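Local coordinates for SusD/RagB family nutrient-binding outer membrane lipoprotein (Bacteroides vulgatus, PDB 4F7A) that probably binds glycans, perhaps mucin O-glycans, at the bacterial outer membrane as a SusD-like lipoprotein that feeds nutrient uptake, at residues Tyr33-Gln47 against Tyr248-Glu260. Sequence-based numbering, arbitrary orientation.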
ATOM      1  N   TYR A  33       4.991  -3.276   7.433  1.00 18.95           N
ATOM      2  CA  TYR A  33       4.989  -4.430   6.480  1.00 18.48           C
ATOM      3  C   TYR A  33       5.376  -5.604   7.353  1.00 16.03           C
ATOM      4  O   TYR A  33       6.570  -5.969   7.497  1.00 16.37           O
ATOM      5  CB  TYR A  33       6.014  -4.204   5.396  1.00 18.40           C
ATOM      6  CG  TYR A  33       5.946  -5.055   4.128  1.00 13.71           C
ATOM      7  CD1 TYR A  33       4.985  -4.819   3.136  1.00 21.79           C
ATOM      8  CD2 TYR A  33       6.915  -6.002   3.870  1.00 19.02           C
ATOM      9  CE1 TYR A  33       4.985  -5.541   1.951  1.00 18.18           C
ATOM     10  CE2 TYR A  33       6.923  -6.714   2.692  1.00 13.42           C
ATOM     11  CZ  TYR A  33       5.962  -6.477   1.735  1.00 19.10           C
ATOM     12  OH  TYR A  33       6.006  -7.192   0.569  1.00 16.40           O
ATOM     13  N   PHE A  34       4.341  -6.122   7.994  1.00 14.57           N
ATOM     14  CA  PHE A  34       4.466  -6.787   9.280  1.00 14.79           C
ATOM     15  C   PHE A  34       5.369  -7.993   9.203  1.00 15.10           C
ATOM     16  O   PHE A  34       5.108  -8.918   8.446  1.00 15.06           O
ATOM     17  CB  PHE A  34       3.080  -7.215   9.769  1.00 15.52           C
ATOM     18  CG  PHE A  34       3.080  -7.793  11.151  1.00 15.84           C
ATOM     19  CD1 PHE A  34       3.381  -9.130  11.353  1.00 14.25           C
ATOM     20  CD2 PHE A  34       2.766  -7.007  12.247  1.00 14.66           C
ATOM     21  CE1 PHE A  34       3.387  -9.672  12.615  1.00 14.55           C
ATOM     22  CE2 PHE A  34       2.771  -7.549  13.526  1.00 14.51           C
ATOM     23  CZ  PHE A  34       3.073  -8.877  13.711  1.00 16.88           C
ATOM     24  N   ASN A  35       6.441  -7.984   9.988  1.00 14.69           N
ATOM     25  CA  ASN A  35       7.213  -9.215  10.188  1.00 14.29           C
ATOM     26  C   ASN A  35       7.885  -9.213  11.545  1.00 15.74           C
ATOM     27  O   ASN A  35       9.063  -9.569  11.699  1.00 16.81           O
ATOM     28  CB  ASN A  35       8.190  -9.449   9.048  1.00 14.62           C
ATOM     29  CG  ASN A  35       8.439 -10.930   8.791  1.00 16.88           C
ATOM     30  OD1 ASN A  35       7.573 -11.780   9.074  1.00 15.14           O
ATOM     31  ND2 ASN A  35       9.608 -11.253   8.232  1.00 16.37           N
ATOM     32  N   TYR A  36       7.094  -8.825  12.535  1.00 14.68           N
ATOM     33  CA  TYR A  36       7.516  -8.759  13.910  1.00 14.25           C
ATOM     34  C   TYR A  36       7.253 -10.086  14.597  1.00 15.92           C
ATOM     35  O   TYR A  36       6.127 -10.599  14.572  1.00 15.09           O
ATOM     36  CB  TYR A  36       6.750  -7.637  14.633  1.00 15.45           C
ATOM     37  CG  TYR A  36       6.922  -7.667  16.141  1.00 15.93           C
ATOM     38  CD1 TYR A  36       8.137  -7.331  16.724  1.00 19.67           C
ATOM     39  CD2 TYR A  36       5.890  -8.070  16.966  1.00 16.41           C
ATOM     40  CE1 TYR A  36       8.316  -7.387  18.111  1.00 24.09           C
ATOM     41  CE2 TYR A  36       6.055  -8.126  18.345  1.00 17.64           C
ATOM     42  CZ  TYR A  36       7.263  -7.777  18.904  1.00 22.72           C
ATOM     43  OH  TYR A  36       7.415  -7.840  20.253  1.00 20.72           O
ATOM     44  N   ASP A  37       8.293 -10.640  15.219  1.00 16.73           N
ATOM     45  CA  ASP A  37       8.212 -11.931  15.897  1.00 19.26           C
ATOM     46  C   ASP A  37       7.875 -11.716  17.378  1.00 18.97           C
ATOM     47  O   ASP A  37       8.745 -11.301  18.151  1.00 20.92           O
ATOM     48  CB  ASP A  37       9.552 -12.664  15.776  1.00 18.16           C
ATOM     49  CG  ASP A  37       9.494 -14.122  16.250  1.00 24.66           C
ATOM     50  OD1 ASP A  37       8.535 -14.541  16.942  1.00 21.40           O
ATOM     51  OD2 ASP A  37      10.434 -14.869  15.904  1.00 24.33           O
ATOM     52  N   TRP A  38       6.634 -12.017  17.746  1.00 19.93           N
ATOM     53  CA  TRP A  38       6.170 -11.867  19.124  1.00 22.11           C
ATOM     54  C   TRP A  38       6.479 -13.100  19.960  1.00 25.72           C
ATOM     55  O   TRP A  38       6.168 -13.119  21.142  1.00 25.16           O
ATOM     56  CB  TRP A  38       4.678 -11.534  19.193  1.00 22.21           C
ATOM     57  CG  TRP A  38       3.750 -12.634  18.748  1.00 21.92           C
ATOM     58  CD1 TRP A  38       3.294 -13.672  19.504  1.00 22.58           C
ATOM     59  CD2 TRP A  38       3.149 -12.789  17.457  1.00 22.00           C
ATOM     60  NE1 TRP A  38       2.462 -14.469  18.761  1.00 25.88           N
ATOM     61  CE2 TRP A  38       2.362 -13.956  17.498  1.00 26.94           C
ATOM     62  CE3 TRP A  38       3.226 -12.078  16.259  1.00 23.43           C
ATOM     63  CZ2 TRP A  38       1.646 -14.415  16.393  1.00 22.03           C
ATOM     64  CZ3 TRP A  38       2.509 -12.533  15.172  1.00 17.57           C
ATOM     65  CH2 TRP A  38       1.737 -13.690  15.244  1.00 25.74           C
ATOM     66  N   GLY A  39       7.111 -14.105  19.357  1.00 25.86           N
ATOM     67  CA  GLY A  39       7.424 -15.365  20.034  1.00 26.44           C
ATOM     68  C   GLY A  39       7.009 -16.604  19.251  1.00 27.63           C
ATOM     69  O   GLY A  39       7.325 -17.716  19.657  1.00 27.85           O
ATOM     70  N   GLU A  40       6.297 -16.428  18.137  1.00 23.43           N
ATOM     71  CA  GLU A  40       5.769 -17.566  17.372  1.00 25.96           C
ATOM     72  C   GLU A  40       6.253 -17.610  15.916  1.00 22.97           C
ATOM     73  O   GLU A  40       5.693 -18.320  15.093  1.00 23.27           O
ATOM     74  CB  GLU A  40       4.236 -17.565  17.407  1.00 26.40           C
ATOM     75  CG  GLU A  40       3.640 -17.858  18.786  1.00 31.68           C
ATOM     76  CD  GLU A  40       2.116 -17.885  18.752  1.00 40.85           C
ATOM     77  OE1 GLU A  40       1.536 -18.768  18.090  1.00 51.02           O
ATOM     78  OE2 GLU A  40       1.495 -17.008  19.370  1.00 38.01           O
ATOM     79  N   GLY A  41       7.303 -16.869  15.609  1.00 20.49           N
ATOM     80  CA  GLY A  41       7.930 -16.970  14.311  1.00 19.63           C
ATOM     81  C   GLY A  41       7.560 -15.819  13.385  1.00 18.66           C
ATOM     82  O   GLY A  41       6.872 -14.858  13.762  1.00 18.11           O
ATOM     83  N   THR A  42       8.047 -15.928  12.164  1.00 17.70           N
ATOM     84  CA  THR A  42       7.907 -14.887  11.166  1.00 16.98           C
ATOM     85  C   THR A  42       7.301 -15.491   9.905  1.00 16.90           C
ATOM     86  O   THR A  42       7.047 -16.702   9.854  1.00 16.10           O
ATOM     87  CB  THR A  42       9.296 -14.239  10.852  1.00 17.62           C
ATOM     88  OG1 THR A  42      10.256 -15.258  10.569  1.00 20.17           O
ATOM     89  CG2 THR A  42       9.793 -13.393  12.040  1.00 24.30           C
ATOM     90  N   THR A  43       7.064 -14.631   8.912  1.00 16.15           N
ATOM     91  CA  THR A  43       6.499 -14.978   7.606  1.00 14.21           C
ATOM     92  C   THR A  43       5.013 -15.359   7.619  1.00 14.90           C
ATOM     93  O   THR A  43       4.210 -14.753   6.881  1.00 15.13           O
ATOM     94  CB  THR A  43       7.288 -16.104   6.905  1.00 16.07           C
ATOM     95  OG1 THR A  43       8.690 -15.813   6.948  1.00 17.93           O
ATOM     96  CG2 THR A  43       6.842 -16.246   5.447  1.00 15.20           C
ATOM     97  N   TRP A  44       4.651 -16.377   8.406  1.00 14.88           N
ATOM     98  CA  TRP A  44       3.280 -16.885   8.401  1.00 15.77           C
ATOM     99  C   TRP A  44       2.226 -15.834   8.852  1.00 15.31           C
ATOM    100  O   TRP A  44       1.138 -15.791   8.271  1.00 15.37           O
ATOM    101  CB  TRP A  44       3.143 -18.253   9.109  1.00 16.96           C
ATOM    102  CG  TRP A  44       3.319 -18.211  10.608  1.00 18.75           C
ATOM    103  CD1 TRP A  44       4.461 -18.465  11.318  1.00 25.88           C
ATOM    104  CD2 TRP A  44       2.312 -17.865  11.566  1.00 22.31           C
ATOM    105  NE1 TRP A  44       4.221 -18.296  12.665  1.00 26.51           N
ATOM    106  CE2 TRP A  44       2.912 -17.929  12.844  1.00 23.44           C
ATOM    107  CE3 TRP A  44       0.959 -17.502  11.465  1.00 22.16           C
ATOM    108  CZ2 TRP A  44       2.209 -17.636  14.018  1.00 24.81           C
ATOM    109  CZ3 TRP A  44       0.259 -17.219  12.636  1.00 23.98           C
ATOM    110  CH2 TRP A  44       0.891 -17.287  13.897  1.00 27.97           C
ATOM    111  N   PRO A  45       2.556 -14.942   9.810  1.00 14.41           N
ATOM    112  CA  PRO A  45       1.555 -13.879  10.088  1.00 14.45           C
ATOM    113  C   PRO A  45       1.368 -12.897   8.947  1.00 13.70           C
ATOM    114  O   PRO A  45       0.230 -12.576   8.583  1.00 15.86           O
ATOM    115  CB  PRO A  45       2.116 -13.179  11.332  1.00 14.91           C
ATOM    116  CG  PRO A  45       2.929 -14.253  11.984  1.00 13.25           C
ATOM    117  CD  PRO A  45       3.620 -14.904  10.817  1.00 16.69           C
ATOM    118  N   TRP A  46       2.469 -12.471   8.334  1.00 13.45           N
ATOM    119  CA  TRP A  46       2.398 -11.543   7.214  1.00 12.17           C
ATOM    120  C   TRP A  46       1.585 -12.127   6.060  1.00 13.45           C
ATOM    121  O   TRP A  46       0.899 -11.386   5.349  1.00 11.56           O
ATOM    122  CB  TRP A  46       3.800 -11.145   6.742  1.00 11.61           C
ATOM    123  CG  TRP A  46       3.761 -10.185   5.613  1.00  9.35           C
ATOM    124  CD1 TRP A  46       3.600  -8.829   5.698  1.00 13.22           C
ATOM    125  CD2 TRP A  46       3.813 -10.496   4.216  1.00 12.14           C
ATOM    126  NE1 TRP A  46       3.584  -8.280   4.456  1.00 10.97           N
ATOM    127  CE2 TRP A  46       3.715  -9.272   3.517  1.00 10.38           C
ATOM    128  CE3 TRP A  46       3.995 -11.676   3.489  1.00 11.37           C
ATOM    129  CZ2 TRP A  46       3.740  -9.199   2.118  1.00 11.77           C
ATOM    130  CZ3 TRP A  46       4.047 -11.597   2.080  1.00 12.01           C
ATOM    131  CH2 TRP A  46       3.894 -10.369   1.419  1.00 10.09           C
ATOM    132  N   GLN A  47       1.638 -13.448   5.882  1.00 12.70           N
ATOM    133  CA  GLN A  47       0.956 -14.064   4.760  1.00 14.37           C
ATOM    134  C   GLN A  47      -0.541 -13.756   4.784  1.00 15.67           C
ATOM    135  O   GLN A  47      -1.119 -13.464   3.741  1.00 13.74           O
ATOM    136  CB  GLN A  47       1.204 -15.569   4.689  1.00 15.00           C
ATOM    137  CG  GLN A  47       0.515 -16.239   3.465  1.00 16.46           C
ATOM    138  CD  GLN A  47       0.638 -17.766   3.480  1.00 24.88           C
ATOM    139  OE1 GLN A  47       0.593 -18.379   4.542  1.00 23.89           O
ATOM    140  NE2 GLN A  47       0.759 -18.375   2.302  1.00 19.07           N
ATOM    141  N   TYR A 248      15.452  -7.612  10.792  1.00 19.01           N
ATOM    142  CA  TYR A 248      14.219  -7.689   9.994  1.00 17.22           C
ATOM    143  C   TYR A 248      14.451  -8.491   8.721  1.00 17.38           C
ATOM    144  O   TYR A 248      15.468  -8.351   8.077  1.00 14.82           O
ATOM    145  CB  TYR A 248      13.751  -6.297   9.613  1.00 15.00           C
ATOM    146  CG  TYR A 248      12.507  -6.237   8.764  1.00 14.88           C
ATOM    147  CD1 TYR A 248      11.238  -6.353   9.338  1.00 12.79           C
ATOM    148  CD2 TYR A 248      12.586  -6.020   7.393  1.00 12.29           C
ATOM    149  CE1 TYR A 248      10.092  -6.252   8.575  1.00 14.46           C
ATOM    150  CE2 TYR A 248      11.426  -5.924   6.611  1.00 10.30           C
ATOM    151  CZ  TYR A 248      10.188  -6.027   7.208  1.00 13.70           C
ATOM    152  OH  TYR A 248       9.051  -5.926   6.428  1.00 13.32           O
ATOM    153  N   GLN A 249      13.500  -9.334   8.371  1.00 15.50           N
ATOM    154  CA  GLN A 249      13.562 -10.098   7.125  1.00 17.57           C
ATOM    155  C   GLN A 249      12.337  -9.698   6.320  1.00 14.84           C
ATOM    156  O   GLN A 249      11.258  -9.507   6.893  1.00 13.94           O
ATOM    157  CB  GLN A 249      13.524 -11.603   7.422  1.00 18.41           C
ATOM    158  CG  GLN A 249      14.642 -12.129   8.344  1.00 25.37           C
ATOM    159  CD  GLN A 249      15.979 -12.167   7.666  1.00 38.95           C
ATOM    160  OE1 GLN A 249      16.371 -13.195   7.104  1.00 43.14           O
ATOM    161  NE2 GLN A 249      16.701 -11.046   7.705  1.00 44.08           N
ATOM    162  N   ASN A 250      12.493  -9.569   5.006  1.00 12.88           N
ATOM    163  CA  ASN A 250      11.391  -9.214   4.159  1.00 12.86           C
ATOM    164  C   ASN A 250      10.434 -10.410   4.027  1.00 13.18           C
ATOM    165  O   ASN A 250      10.807 -11.456   3.502  1.00 13.56           O
ATOM    166  CB  ASN A 250      11.914  -8.778   2.792  1.00 13.53           C
ATOM    167  CG  ASN A 250      10.834  -8.169   1.919  1.00 12.58           C
ATOM    168  OD1 ASN A 250       9.738  -8.707   1.828  1.00 12.42           O
ATOM    169  ND2 ASN A 250      11.161  -7.062   1.232  1.00 11.93           N
ATOM    170  N   PRO A 251       9.193 -10.267   4.499  1.00 12.30           N
ATOM    171  CA  PRO A 251       8.323 -11.441   4.534  1.00 13.20           C
ATOM    172  C   PRO A 251       7.857 -11.901   3.155  1.00 12.43           C
ATOM    173  O   PRO A 251       7.501 -13.064   2.994  1.00 13.98           O
ATOM    174  CB  PRO A 251       7.134 -10.976   5.381  1.00 13.57           C
ATOM    175  CG  PRO A 251       7.126  -9.534   5.241  1.00  9.76           C
ATOM    176  CD  PRO A 251       8.552  -9.102   5.145  1.00 12.14           C
ATOM    177  N   LEU A 252       7.870 -11.010   2.167  1.00 10.75           N
ATOM    178  CA  LEU A 252       7.512 -11.402   0.801  1.00 11.39           C
ATOM    179  C   LEU A 252       8.470 -12.461   0.304  1.00 12.75           C
ATOM    180  O   LEU A 252       8.057 -13.420  -0.342  1.00 13.94           O
ATOM    181  CB  LEU A 252       7.484 -10.194  -0.133  1.00 10.99           C
ATOM    182  CG  LEU A 252       7.117 -10.428  -1.603  1.00 13.06           C
ATOM    183  CD1 LEU A 252       5.712 -10.996  -1.807  1.00 13.05           C
ATOM    184  CD2 LEU A 252       7.284  -9.101  -2.377  1.00 10.81           C
ATOM    185  N   ALA A 253       9.753 -12.302   0.638  1.00 12.61           N
ATOM    186  CA  ALA A 253      10.770 -13.248   0.249  1.00 14.70           C
ATOM    187  C   ALA A 253      10.550 -14.558   0.968  1.00 15.38           C
ATOM    188  O   ALA A 253      10.815 -15.617   0.399  1.00 13.32           O
ATOM    189  CB  ALA A 253      12.230 -12.682   0.517  1.00 12.78           C
ATOM    190  N   GLY A 254      10.044 -14.495   2.201  1.00 14.24           N
ATOM    191  CA  GLY A 254       9.713 -15.699   2.949  1.00 16.68           C
ATOM    192  C   GLY A 254       8.602 -16.507   2.311  1.00 15.87           C
ATOM    193  O   GLY A 254       8.743 -17.719   2.150  1.00 18.23           O
ATOM    194  N   VAL A 255       7.506 -15.836   1.936  1.00 14.59           N
ATOM    195  CA  VAL A 255       6.392 -16.489   1.223  1.00 15.31           C
ATOM    196  C   VAL A 255       6.832 -16.979  -0.164  1.00 15.03           C
ATOM    197  O   VAL A 255       6.410 -18.058  -0.606  1.00 17.85           O
ATOM    198  CB  VAL A 255       5.142 -15.585   1.159  1.00 14.70           C
ATOM    199  CG1 VAL A 255       3.981 -16.262   0.436  1.00 11.77           C
ATOM    200  CG2 VAL A 255       4.720 -15.172   2.595  1.00 12.94           C
ATOM    201  N   ALA A 256       7.702 -16.222  -0.825  1.00 12.01           N
ATOM    202  CA  ALA A 256       8.287 -16.668  -2.103  1.00 15.45           C
ATOM    203  C   ALA A 256       9.073 -17.967  -1.900  1.00 17.85           C
ATOM    204  O   ALA A 256       9.038 -18.860  -2.756  1.00 14.35           O
ATOM    205  CB  ALA A 256       9.164 -15.633  -2.702  1.00 14.45           C
ATOM    206  N   GLY A 257       9.763 -18.069  -0.764  1.00 17.96           N
ATOM    207  CA  GLY A 257      10.519 -19.264  -0.425  1.00 18.11           C
ATOM    208  C   GLY A 257       9.633 -20.479  -0.240  1.00 19.05           C
ATOM    209  O   GLY A 257      10.077 -21.591  -0.446  1.00 17.59           O
ATOM    210  N   TRP A 258       8.380 -20.273   0.143  1.00 17.55           N
ATOM    211  CA  TRP A 258       7.406 -21.365   0.195  1.00 18.16           C
ATOM    212  C   TRP A 258       6.782 -21.706  -1.163  1.00 19.92           C
ATOM    213  O   TRP A 258       5.966 -22.609  -1.260  1.00 18.04           O
ATOM    214  CB  TRP A 258       6.266 -21.019   1.138  1.00 18.95           C
ATOM    215  CG  TRP A 258       6.655 -20.780   2.545  1.00 20.91           C
ATOM    216  CD1 TRP A 258       7.808 -21.173   3.169  1.00 25.45           C
ATOM    217  CD2 TRP A 258       5.841 -20.158   3.547  1.00 22.29           C
ATOM    218  NE1 TRP A 258       7.765 -20.804   4.501  1.00 24.55           N
ATOM    219  CE2 TRP A 258       6.571 -20.180   4.753  1.00 22.08           C
ATOM    220  CE3 TRP A 258       4.563 -19.594   3.542  1.00 22.58           C
ATOM    221  CZ2 TRP A 258       6.068 -19.640   5.941  1.00 25.33           C
ATOM    222  CZ3 TRP A 258       4.068 -19.057   4.721  1.00 29.89           C
ATOM    223  CH2 TRP A 258       4.816 -19.095   5.903  1.00 28.41           C
ATOM    224  N   GLY A 259       7.134 -20.963  -2.199  1.00 17.98           N
ATOM    225  CA  GLY A 259       6.607 -21.194  -3.523  1.00 17.27           C
ATOM    226  C   GLY A 259       5.225 -20.616  -3.773  1.00 17.21           C
ATOM    227  O   GLY A 259       4.513 -21.117  -4.626  1.00 16.45           O
ATOM    228  N   GLU A 260       4.856 -19.533  -3.089  1.00 17.18           N
ATOM    229  CA  GLU A 260       3.454 -19.057  -3.084  1.00 16.52           C
ATOM    230  C   GLU A 260       3.206 -17.645  -3.626  1.00 16.84           C
ATOM    231  O   GLU A 260       2.112 -17.121  -3.462  1.00 18.05           O
ATOM    232  CB  GLU A 260       2.872 -19.191  -1.660  1.00 18.02           C
ATOM    233  CG  GLU A 260       2.603 -20.642  -1.273  1.00 20.60           C
ATOM    234  CD  GLU A 260       1.961 -20.794   0.088  1.00 24.14           C
ATOM    235  OE1 GLU A 260       0.823 -20.324   0.281  1.00 19.71           O
ATOM    236  OE2 GLU A 260       2.584 -21.409   0.970  1.00 22.15           O
TER
HETATM  237  O   HOH W   1       8.890  -5.800  -0.228  1.00 17.73           O
HETATM  238  O   HOH W   2      11.520  -9.960  10.701  1.00 15.98           O
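Pro251 lies over one face of the Trp46 indole, its CG 3.5 Å from the centroid of the five-membered ring and 11° off the ring normal, a close CH-pi contact. With CG anti to the backbone N (chi1 -179°), Trp46 extends its ring alongside helix 251-257, where Val255 CG2 meets the ring edge 3.7 Å from CZ3 and Leu252 CD1 approaches CH2. Were Trp46 replaced by an alanine, Pro251 would lose its CH-pi partner, and a gap would probably open beside Val255 and part of Leu252. Beside this apolar core, polar groups of the buried Tyr33, Asn35 and Tyr248 find partners: Tyr248 OH donates to Tyr33 O (2.7 Å) in the carbonyl plane, while Asn35 ND2 gives a hydrogen to Gln249 O (2.8 Å) from above the plane of that carbonyl. Asn35 OD1 in turn accepts an almost straight bond from Thr43 N (170°), so both ends of the amide are held. Toward solvent the packing continues, but between more exposed side chains. There the Trp258 ring receives Thr43 CG2 over one face, 3.8 Å from the six-membered centroid, and a weak bond joins Gln47 NE2 to Glu260 OE1 (2.8 Å). Asn250 OD1 caps helix 251-257 through Leu252 N, and the helix closes at Gly259 in a Schellman motif; this short capped helix thus packs on the start of helix 44-51 and its preceding loop, within the helix-rich, TPR-related SusD fold.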